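Local atomic coordinates of ferulic acid decarboxylase 1 (Candida dubliniensis, PDB entry 4ZAD), a protein that probably catalyses the reversible, prenylated-FMN-dependent decarboxylation of cinnamic, ferulic and p-coumaric acids to styrene and the corresponding vinylphenols, as a member of the UbiD family. Residues A[131-136]-A[310-315]; A[138-143]-A[305-310]; A[126-131]-A[262-267]. All blocks are in the same frame, centred on the assembly; numbering follows the deposited sequence.

Contact 1 (A[131-136]-A[310-315]); sequences HHLTKE and ISYRDQ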
loop_
_atom_site.group_PDB
_atom_site.type_symbol
_atom_site.label_atom_id
_atom_site.label_comp_id
_atom_site.label_asym_id
_atom_site.label_seq_id
_atom_site.Cartn_x
_atom_site.Cartn_y
_atom_site.Cartn_z
ATOM N N HIS A 131 24.945 -8.695 -41.064
ATOM C CA HIS A 131 24.085 -9.705 -41.698
ATOM C C HIS A 131 22.730 -9.148 -42.106
ATOM O O HIS A 131 22.142 -8.325 -41.414
ATOM C CB HIS A 131 23.811 -10.909 -40.779
ATOM C CG HIS A 131 25.037 -11.633 -40.319
ATOM N ND1 HIS A 131 25.560 -11.475 -39.053
ATOM C CD2 HIS A 131 25.836 -12.531 -40.949
ATOM C CE1 HIS A 131 26.644 -12.222 -38.934
ATOM N NE2 HIS A 131 26.830 -12.877 -40.067
ATOM N N HIS A 132 22.216 -9.684 -43.216
ATOM C CA HIS A 132 20.967 -9.235 -43.843
ATOM C C HIS A 132 20.067 -10.403 -44.208
ATOM O O HIS A 132 20.555 -11.461 -44.578
ATOM C CB HIS A 132 21.292 -8.440 -45.100
ATOM C CG HIS A 132 21.931 -7.122 -44.813
ATOM N ND1 HIS A 132 23.284 -6.980 -44.602
ATOM C CD2 HIS A 132 21.399 -5.889 -44.658
ATOM C CE1 HIS A 132 23.563 -5.712 -44.353
ATOM N NE2 HIS A 132 22.436 -5.024 -44.396
ATOM N N LEU A 133 18.759 -10.193 -44.084
ATOM C CA LEU A 133 17.755 -11.101 -44.593
ATOM C C LEU A 133 16.781 -10.307 -45.476
ATOM O O LEU A 133 16.339 -9.215 -45.076
ATOM C CB LEU A 133 16.991 -11.752 -43.449
ATOM C CG LEU A 133 17.685 -12.794 -42.560
ATOM C CD1 LEU A 133 16.882 -12.991 -41.270
ATOM C CD2 LEU A 133 17.818 -14.111 -43.288
ATOM N N THR A 134 16.470 -10.837 -46.675
ATOM C CA THR A 134 15.483 -10.223 -47.559
ATOM C C THR A 134 14.134 -10.753 -47.154
ATOM O O THR A 134 14.050 -11.710 -46.386
ATOM C CB THR A 134 15.681 -10.602 -49.035
ATOM O OG1 THR A 134 15.461 -12.022 -49.199
ATOM C CG2 THR A 134 17.078 -10.185 -49.550
ATOM N N LYS A 135 13.083 -10.154 -47.699
ATOM C CA LYS A 135 11.699 -10.555 -47.431
ATOM C C LYS A 135 11.449 -12.050 -47.648
ATOM O O LYS A 135 10.694 -12.674 -46.890
ATOM C CB LYS A 135 10.757 -9.769 -48.341
ATOM C CG LYS A 135 9.272 -10.012 -48.097
ATOM C CD LYS A 135 8.409 -9.173 -49.040
ATOM C CE LYS A 135 6.909 -9.354 -48.771
ATOM N NZ LYS A 135 6.106 -8.220 -49.344
ATOM N N GLU A 136 12.062 -12.605 -48.698
ATOM C CA GLU A 136 11.882 -14.009 -49.071
ATOM C C GLU A 136 12.433 -14.910 -47.956
ATOM O O GLU A 136 11.802 -15.869 -47.554
ATOM C CB GLU A 136 12.569 -14.301 -50.426
ATOM N N ILE A 310 15.607 -7.337 -42.643
ATOM C CA ILE A 310 16.123 -7.470 -41.289
ATOM C C ILE A 310 17.637 -7.462 -41.390
ATOM O O ILE A 310 18.233 -8.139 -42.242
ATOM C CB ILE A 310 15.727 -8.787 -40.592
ATOM C CG1 ILE A 310 14.227 -8.854 -40.301
ATOM C CG2 ILE A 310 16.529 -8.990 -39.259
ATOM C CD1 ILE A 310 13.789 -10.233 -39.761
ATOM N N SER A 311 18.258 -6.671 -40.529
ATOM C CA SER A 311 19.699 -6.644 -40.412
ATOM C C SER A 311 19.962 -7.006 -38.955
ATOM O O SER A 311 19.160 -6.680 -38.105
ATOM C CB SER A 311 20.248 -5.262 -40.810
ATOM O OG SER A 311 19.895 -4.244 -39.880
ATOM N N TYR A 312 21.047 -7.726 -38.681
ATOM C CA TYR A 312 21.347 -8.186 -37.319
ATOM C C TYR A 312 22.815 -8.552 -37.141
ATOM O O TYR A 312 23.480 -8.985 -38.077
ATOM C CB TYR A 312 20.478 -9.387 -36.945
ATOM C CG TYR A 312 20.727 -10.592 -37.804
ATOM C CD1 TYR A 312 20.076 -10.750 -39.014
ATOM C CD2 TYR A 312 21.615 -11.576 -37.415
ATOM C CE1 TYR A 312 20.309 -11.848 -39.812
ATOM C CE2 TYR A 312 21.853 -12.699 -38.227
ATOM C CZ TYR A 312 21.199 -12.810 -39.415
ATOM O OH TYR A 312 21.407 -13.884 -40.204
ATOM N N ARG A 313 23.316 -8.364 -35.928
ATOM C CA ARG A 313 24.724 -8.593 -35.646
ATOM C C ARG A 313 24.980 -10.047 -35.282
ATOM O O ARG A 313 24.060 -10.830 -35.179
ATOM C CB ARG A 313 25.179 -7.683 -34.513
ATOM C CG ARG A 313 24.650 -8.074 -33.144
ATOM C CD ARG A 313 25.000 -7.036 -32.079
ATOM N NE ARG A 313 26.421 -6.685 -32.066
ATOM C CZ ARG A 313 26.916 -5.644 -31.422
ATOM N NH1 ARG A 313 26.123 -4.841 -30.749
ATOM N NH2 ARG A 313 28.199 -5.385 -31.466
ATOM N N ASP A 314 26.246 -10.404 -35.104
ATOM C CA ASP A 314 26.606 -11.710 -34.561
ATOM C C ASP A 314 25.965 -11.850 -33.199
ATOM O O ASP A 314 26.069 -10.968 -32.354
ATOM C CB ASP A 314 28.117 -11.815 -34.326
ATOM C CG ASP A 314 28.917 -12.019 -35.597
ATOM O OD1 ASP A 314 28.359 -12.516 -36.600
ATOM O OD2 ASP A 314 30.125 -11.689 -35.570
ATOM N N GLN A 315 25.286 -12.954 -32.996
ATOM C CA GLN A 315 24.892 -13.389 -31.676
ATOM C C GLN A 315 23.952 -12.374 -31.045
ATOM O O GLN A 315 24.209 -11.871 -29.948
ATOM C CB GLN A 315 26.138 -13.651 -30.802
ATOM C CG GLN A 315 27.127 -14.641 -31.397
ATOM C CD GLN A 315 27.928 -15.356 -30.314
ATOM O OE1 GLN A 315 28.655 -14.722 -29.535
ATOM N NE2 GLN A 315 27.799 -16.677 -30.257
#

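Contact 2 (A[138-143]-A[305-310]); sequences IDLTKL and YRVNHI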
loop_
_atom_site.group_PDB
_atom_site.type_symbol
_atom_site.label_atom_id
_atom_site.label_comp_id
_atom_site.label_asym_id
_atom_site.label_seq_id
_atom_site.Cartn_x
_atom_site.Cartn_y
_atom_site.Cartn_z
ATOM N N ILE A 138 12.835 -14.204 -44.833
ATOM C CA ILE A 138 12.347 -13.911 -43.483
ATOM C C ILE A 138 11.191 -14.814 -43.164
ATOM O O ILE A 138 10.310 -14.975 -43.998
ATOM C CB ILE A 138 11.849 -12.446 -43.336
ATOM C CG1 ILE A 138 12.998 -11.461 -43.393
ATOM C CG2 ILE A 138 11.116 -12.245 -42.024
ATOM C CD1 ILE A 138 12.603 -10.125 -43.973
ATOM N N ASP A 139 11.199 -15.369 -41.953
ATOM C CA ASP A 139 10.081 -16.168 -41.412
ATOM C C ASP A 139 10.036 -16.076 -39.877
ATOM O O ASP A 139 10.704 -16.833 -39.159
ATOM C CB ASP A 139 10.175 -17.632 -41.866
ATOM C CG ASP A 139 8.931 -18.434 -41.531
ATOM O OD1 ASP A 139 8.219 -18.102 -40.570
ATOM O OD2 ASP A 139 8.670 -19.437 -42.225
ATOM N N LEU A 140 9.218 -15.135 -39.403
ATOM C CA LEU A 140 9.158 -14.746 -37.995
ATOM C C LEU A 140 8.612 -15.884 -37.123
ATOM O O LEU A 140 8.900 -15.954 -35.924
ATOM C CB LEU A 140 8.313 -13.468 -37.854
ATOM C CG LEU A 140 8.819 -12.208 -38.590
ATOM C CD1 LEU A 140 7.833 -11.056 -38.472
ATOM C CD2 LEU A 140 10.191 -11.769 -38.090
ATOM N N THR A 141 7.829 -16.771 -37.752
ATOM C CA THR A 141 7.243 -17.986 -37.144
ATOM C C THR A 141 8.319 -18.893 -36.529
ATOM O O THR A 141 8.073 -19.554 -35.510
ATOM C CB THR A 141 6.389 -18.738 -38.260
ATOM O OG1 THR A 141 5.277 -17.911 -38.614
ATOM C CG2 THR A 141 5.874 -20.146 -37.864
ATOM N N LYS A 142 9.509 -18.892 -37.131
ATOM C CA LYS A 142 10.578 -19.815 -36.745
ATOM C C LYS A 142 11.548 -19.290 -35.684
ATOM O O LYS A 142 12.298 -20.071 -35.076
ATOM C CB LYS A 142 11.357 -20.272 -37.991
ATOM C CG LYS A 142 10.450 -20.826 -39.131
ATOM C CD LYS A 142 9.599 -22.014 -38.676
ATOM C CE LYS A 142 8.726 -22.565 -39.793
ATOM N NZ LYS A 142 7.415 -23.142 -39.336
ATOM N N LEU A 143 11.503 -17.985 -35.433
ATOM C CA LEU A 143 12.344 -17.373 -34.384
ATOM C C LEU A 143 11.817 -17.706 -32.975
ATOM O O LEU A 143 10.632 -17.984 -32.800
ATOM C CB LEU A 143 12.437 -15.860 -34.611
ATOM C CG LEU A 143 13.042 -15.445 -35.966
ATOM C CD1 LEU A 143 13.016 -13.917 -36.132
ATOM C CD2 LEU A 143 14.433 -15.986 -36.076
ATOM N N TYR A 305 2.123 -4.322 -39.638
ATOM C CA TYR A 305 3.463 -3.930 -40.036
ATOM C C TYR A 305 4.021 -5.044 -40.874
ATOM O O TYR A 305 4.192 -6.161 -40.378
ATOM C CB TYR A 305 4.379 -3.758 -38.830
ATOM C CG TYR A 305 4.033 -2.668 -37.846
ATOM C CD1 TYR A 305 3.086 -2.871 -36.869
ATOM C CD2 TYR A 305 4.729 -1.453 -37.837
ATOM C CE1 TYR A 305 2.797 -1.902 -35.934
ATOM C CE2 TYR A 305 4.444 -0.462 -36.894
ATOM C CZ TYR A 305 3.481 -0.708 -35.943
ATOM O OH TYR A 305 3.181 0.247 -34.989
ATOM N N ARG A 306 4.324 -4.745 -42.127
ATOM C CA ARG A 306 4.814 -5.739 -43.056
ATOM C C ARG A 306 6.279 -5.557 -43.088
ATOM O O ARG A 306 6.744 -4.528 -43.530
ATOM C CB ARG A 306 4.244 -5.506 -44.441
ATOM C CG ARG A 306 2.699 -5.362 -44.468
ATOM C CD ARG A 306 2.148 -5.241 -45.941
ATOM N NE ARG A 306 0.694 -5.235 -45.966
ATOM C CZ ARG A 306 -0.072 -6.328 -45.913
ATOM N NH1 ARG A 306 0.485 -7.551 -45.840
ATOM N NH2 ARG A 306 -1.413 -6.195 -45.921
ATOM N N VAL A 307 7.018 -6.557 -42.616
ATOM C CA VAL A 307 8.502 -6.522 -42.560
ATOM C C VAL A 307 9.083 -6.996 -43.897
ATOM O O VAL A 307 8.796 -8.101 -44.316
ATOM C CB VAL A 307 8.999 -7.467 -41.422
ATOM C CG1 VAL A 307 10.515 -7.520 -41.331
ATOM C CG2 VAL A 307 8.378 -7.058 -40.101
ATOM N N ASN A 308 9.876 -6.158 -44.562
ATOM C CA ASN A 308 10.547 -6.494 -45.812
ATOM C C ASN A 308 12.030 -6.827 -45.634
ATOM O O ASN A 308 12.637 -7.375 -46.527
ATOM C CB ASN A 308 10.487 -5.319 -46.831
ATOM C CG ASN A 308 9.046 -4.850 -47.199
ATOM O OD1 ASN A 308 8.861 -3.656 -47.540
ATOM N ND2 ASN A 308 8.048 -5.760 -47.151
ATOM N N HIS A 309 12.644 -6.459 -44.522
ATOM C CA HIS A 309 14.094 -6.594 -44.374
ATOM C C HIS A 309 14.419 -6.806 -42.920
ATOM O O HIS A 309 13.587 -6.532 -42.077
ATOM C CB HIS A 309 14.832 -5.339 -44.892
ATOM C CG HIS A 309 16.296 -5.551 -45.123
ATOM N ND1 HIS A 309 16.794 -6.197 -46.239
ATOM C CD2 HIS A 309 17.373 -5.218 -44.371
ATOM C CE1 HIS A 309 18.115 -6.226 -46.172
ATOM N NE2 HIS A 309 18.492 -5.641 -45.046
ATOM N N ILE A 310 15.607 -7.337 -42.643
ATOM C CA ILE A 310 16.123 -7.470 -41.289
ATOM C C ILE A 310 17.637 -7.462 -41.390
ATOM O O ILE A 310 18.233 -8.139 -42.242
ATOM C CB ILE A 310 15.727 -8.787 -40.592
ATOM C CG1 ILE A 310 14.227 -8.854 -40.301
ATOM C CG2 ILE A 310 16.529 -8.990 -39.259
ATOM C CD1 ILE A 310 13.789 -10.233 -39.761
#

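Contact 3 (A[126-131]-A[262-267]); sequences SPHKKH and LEVPAD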
loop_
_atom_site.group_PDB
_atom_site.type_symbol
_atom_site.label_atom_id
_atom_site.label_comp_id
_atom_site.label_asym_id
_atom_site.label_seq_id
_atom_site.Cartn_x
_atom_site.Cartn_y
_atom_site.Cartn_z
ATOM N N SER A 126 28.278 0.275 -37.794
ATOM C CA SER A 126 27.143 -0.372 -37.141
ATOM C C SER A 126 27.288 -1.885 -37.181
ATOM O O SER A 126 27.324 -2.483 -38.251
ATOM C CB SER A 126 25.829 0.010 -37.848
ATOM O OG SER A 126 24.729 -0.795 -37.417
ATOM N N PRO A 127 27.343 -2.517 -36.007
ATOM C CA PRO A 127 27.353 -3.969 -35.943
ATOM C C PRO A 127 26.188 -4.695 -36.616
ATOM O O PRO A 127 26.388 -5.770 -37.139
ATOM C CB PRO A 127 27.336 -4.245 -34.436
ATOM C CG PRO A 127 28.003 -3.064 -33.821
ATOM C CD PRO A 127 27.712 -1.898 -34.723
ATOM N N HIS A 128 24.977 -4.146 -36.581
ATOM C CA HIS A 128 23.816 -4.864 -37.106
ATOM C C HIS A 128 23.808 -4.887 -38.631
ATOM O O HIS A 128 23.043 -5.662 -39.247
ATOM C CB HIS A 128 22.484 -4.353 -36.528
ATOM C CG HIS A 128 22.098 -2.988 -36.978
ATOM N ND1 HIS A 128 21.570 -2.739 -38.221
ATOM C CD2 HIS A 128 22.137 -1.795 -36.336
ATOM C CE1 HIS A 128 21.317 -1.445 -38.334
ATOM N NE2 HIS A 128 21.657 -0.849 -37.205
ATOM N N LYS A 129 24.672 -4.073 -39.249
ATOM C CA LYS A 129 24.813 -4.125 -40.702
ATOM C C LYS A 129 25.668 -5.301 -41.186
ATOM O O LYS A 129 25.849 -5.439 -42.381
ATOM C CB LYS A 129 25.380 -2.826 -41.253
ATOM C CG LYS A 129 24.446 -1.623 -41.226
ATOM C CD LYS A 129 23.067 -1.900 -41.805
ATOM C CE LYS A 129 22.341 -0.626 -42.164
ATOM N NZ LYS A 129 21.100 -0.802 -42.962
ATOM N N LYS A 130 26.177 -6.158 -40.300
ATOM C CA LYS A 130 26.981 -7.284 -40.763
ATOM C C LYS A 130 26.159 -8.381 -41.531
ATOM O O LYS A 130 26.647 -8.929 -42.524
ATOM C CB LYS A 130 27.794 -7.881 -39.605
ATOM C CG LYS A 130 28.697 -9.086 -40.003
ATOM C CD LYS A 130 29.310 -9.798 -38.794
ATOM C CE LYS A 130 30.616 -10.513 -39.143
ATOM N NZ LYS A 130 31.348 -10.974 -37.908
ATOM N N HIS A 131 24.945 -8.695 -41.064
ATOM C CA HIS A 131 24.085 -9.705 -41.698
ATOM C C HIS A 131 22.730 -9.148 -42.106
ATOM O O HIS A 131 22.142 -8.325 -41.414
ATOM C CB HIS A 131 23.811 -10.909 -40.779
ATOM C CG HIS A 131 25.037 -11.633 -40.319
ATOM N ND1 HIS A 131 25.560 -11.475 -39.053
ATOM C CD2 HIS A 131 25.836 -12.531 -40.949
ATOM C CE1 HIS A 131 26.644 -12.222 -38.934
ATOM N NE2 HIS A 131 26.830 -12.877 -40.067
ATOM N N LEU A 262 14.699 5.807 -43.580
ATOM C CA LEU A 262 14.742 6.049 -42.143
ATOM C C LEU A 262 16.170 5.794 -41.623
ATOM O O LEU A 262 16.926 4.975 -42.163
ATOM C CB LEU A 262 13.731 5.180 -41.385
ATOM C CG LEU A 262 12.224 5.284 -41.716
ATOM C CD1 LEU A 262 11.361 4.130 -41.077
ATOM C CD2 LEU A 262 11.682 6.614 -41.315
ATOM N N GLU A 263 16.523 6.525 -40.568
ATOM C CA GLU A 263 17.791 6.360 -39.862
ATOM C C GLU A 263 17.562 5.655 -38.560
ATOM O O GLU A 263 16.696 6.028 -37.792
ATOM C CB GLU A 263 18.415 7.718 -39.552
ATOM C CG GLU A 263 18.979 8.359 -40.782
ATOM C CD GLU A 263 19.399 9.786 -40.573
ATOM O OE1 GLU A 263 18.982 10.403 -39.543
ATOM O OE2 GLU A 263 20.141 10.276 -41.469
ATOM N N VAL A 264 18.393 4.677 -38.286
ATOM C CA VAL A 264 18.291 3.926 -37.069
ATOM C C VAL A 264 19.641 3.918 -36.364
ATOM O O VAL A 264 20.645 4.186 -36.984
ATOM C CB VAL A 264 17.832 2.534 -37.405
ATOM C CG1 VAL A 264 16.446 2.612 -38.061
ATOM C CG2 VAL A 264 18.849 1.835 -38.313
ATOM N N PRO A 265 19.663 3.651 -35.048
ATOM C CA PRO A 265 20.947 3.744 -34.354
ATOM C C PRO A 265 21.988 2.750 -34.876
ATOM O O PRO A 265 21.671 1.592 -35.120
ATOM C CB PRO A 265 20.597 3.431 -32.894
ATOM C CG PRO A 265 19.106 3.538 -32.765
ATOM C CD PRO A 265 18.544 3.302 -34.141
ATOM N N ALA A 266 23.225 3.215 -35.046
ATOM C CA ALA A 266 24.358 2.358 -35.416
ATOM C C ALA A 266 24.460 1.106 -34.566
ATOM O O ALA A 266 24.722 0.034 -35.090
ATOM C CB ALA A 266 25.666 3.140 -35.332
ATOM N N ASP A 267 24.247 1.239 -33.262
ATOM C CA ASP A 267 24.369 0.103 -32.334
ATOM C C ASP A 267 23.003 -0.438 -31.949
ATOM O O ASP A 267 22.373 0.009 -30.976
ATOM C CB ASP A 267 25.151 0.492 -31.065
ATOM C CG ASP A 267 26.582 0.931 -31.366
ATOM O OD1 ASP A 267 27.430 0.034 -31.596
ATOM O OD2 ASP A 267 26.841 2.164 -31.364
#

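Contact 1 (A[131-136]-A[310-315])
An antiparallel strand pair in the large curled sheet of the UbiD-type flavin-binding domain joins His131, His132 and Leu133 to Tyr312, Ser311 and Ile310. It illustrates how a short outer strand can be held by backbone bonds and by the ring chemistry at its start. The axes of strands 131-134 and 310-312 run at 162°, and His131–Tyr312 and Leu133–Ile310 are the hydrogen-bonded pairs. The straightest of their bonds leads from Leu133 N to Ile310 O (2.8 Å). Tyr312 N in turn donates to His131 O at 3.0 Å, whereas the return bond from His131 N to Tyr312 O is weak.

Between them, His132 and Ser311 form the non-hydrogen-bonded pair, their side chains on the opposite face of the sheet from His131, Leu133, Ile310 and Tyr312. Ser311 OG is taken by His128, just before the strand. On the other face, CG of Tyr312 stands between the backbone N and the carbonyl carbon (chi1 63°), which brings the ring under His131. The CB of His131 sits over one face of this ring, 3.7 Å from the centroid, in a CH-pi contact. The two rings are near parallel, with planes at 19°, but slid so far apart that they barely overlap. Leu133 CD1 reaches Tyr312 CE1 at 3.9 Å, and the phenol OH bonds to Asp63, tying the ring to a more N-terminal part of the chain.

Just past the strand's end, Asp314 brings OD1 to the edge of the His131 ring, near its plane, while OD2 is held by Lys130 in a salt bridge. The same imidazole also turns its edge to Tyr312 O, to which ND1 makes a weak bond at 3.4 Å.

Contact 2 (A[138-143]-A[305-310])
Ile138 opens the contact by sending its side chain into the face of strand 300-312 that carries Val307 and Ile310. With CG1 beside the backbone N and anti to the carbonyl carbon (chi1 -70°), the extended branch brings CD1 up to the backbone, 3.7 Å from His309 N and as near to the carbonyl carbon of Asn308. The same methyl also meets Val307 CG1 at 4.3 Å. Farther back, the two arms of Ile138 receive the end of Ile310: the CD1 of Ile310 packs 3.9 Å from Ile138 CG1 and almost as close to Ile138 CG2, so that one methyl rests against both arms of the other isoleucine.

The backbone that Ile138 touches is itself irregular. Asn308 and His309 both face Glu273 of strand 270-277, a classic beta bulge, and the side chains of both start out away from the 138-143 segment, leaving main-chain atoms for the Ile138 methyl to meet.

Asp139 turns away from the strand, and the chain bends behind it: its carbonyl O accepts from Lys142 N at 3.1 Å, while its carboxylate OD1 has two weak partners, Thr141 N and the hydroxyl of Ser185.

Leu140 comes back toward the strand as the second apolar prong. Its two methyls part company, CD1 lying 4.4 Å from Val307 CG2 and CD2 lying 4.3 Å from Ile310 CD1. Phe272 of strand 270-277 touches both Leu140 and Ile310, extending this apolar cluster to the adjoining strand. The backbone of Leu140 is bonded to Ser185, which links the loop to the region ahead of strand 187-189.

Contact 3 (A[126-131]-A[262-267])
His128 of the 126-131 segment bonds through its side chain to a backbone carbonyl of the 262-267 segment, an example of a turn docked through main-chain acceptors. NE2 of His128 donates to Pro265 O at 3.2 Å, with an N-H...O angle of 138°; this oxygen lies in the ring plane, at the edge of the imidazole. The ring is turned there by a chi1 of 69°, which holds CG between the backbone N and the carbonyl carbon. With ND1 probably held by Ser311, the ring's rotation is restrained at both nitrogens. Ser126 OG comes very close to the next carbonyl, Ala266 O, too close for the exact geometry of that bond to be trusted.

Looser van der Waals contacts surround these bonds. Val264 CG2 approaches His128 NE2 obliquely at 4.0 Å, Ala266 CB lies 4.0 Å from Ser126 CB, and Pro127 CD rests 3.7 Å from Asp267 OD1.

Within the 126-131 segment, a 3-10 turn is closed by the bond from Lys129 N to Ser126 O (3.2 Å).

The segments meet where the small sheet of strands 119-120, 253-256 and 263-265 abuts the large curled one: Val255 of strand 253-256 touches Ser126, His128 and Val264, Val271 of strand 270-277 lies against His128 and Val264, and Pro265 packs near Trp175, a prenylated-FMN-binding residue.

How the contacts relate
The three contacts show one region of the flavin-binding domain held by different chemistry. Contact 1 is a partly buried strand pairing, rich in backbone bonds and edged by charged groups; contact 2 is buried, has no hydrogen bond across its segments and is made by apolar side chains, partly against main chain, of the same strand 300-312. They share Ile310, and Leu133 O of one approaches Ile138 CD1 of the other at 4.0 Å. Contact 3, also buried, relies on side chains reaching backbone carbonyls and involves the smaller sheet, nearer the cofactor. Its range overlaps contact 1 at His131, which acts in contact 1 only, and a salt bridge and a probable hydrogen bond tie the two; contacts 2 and 3 do not touch.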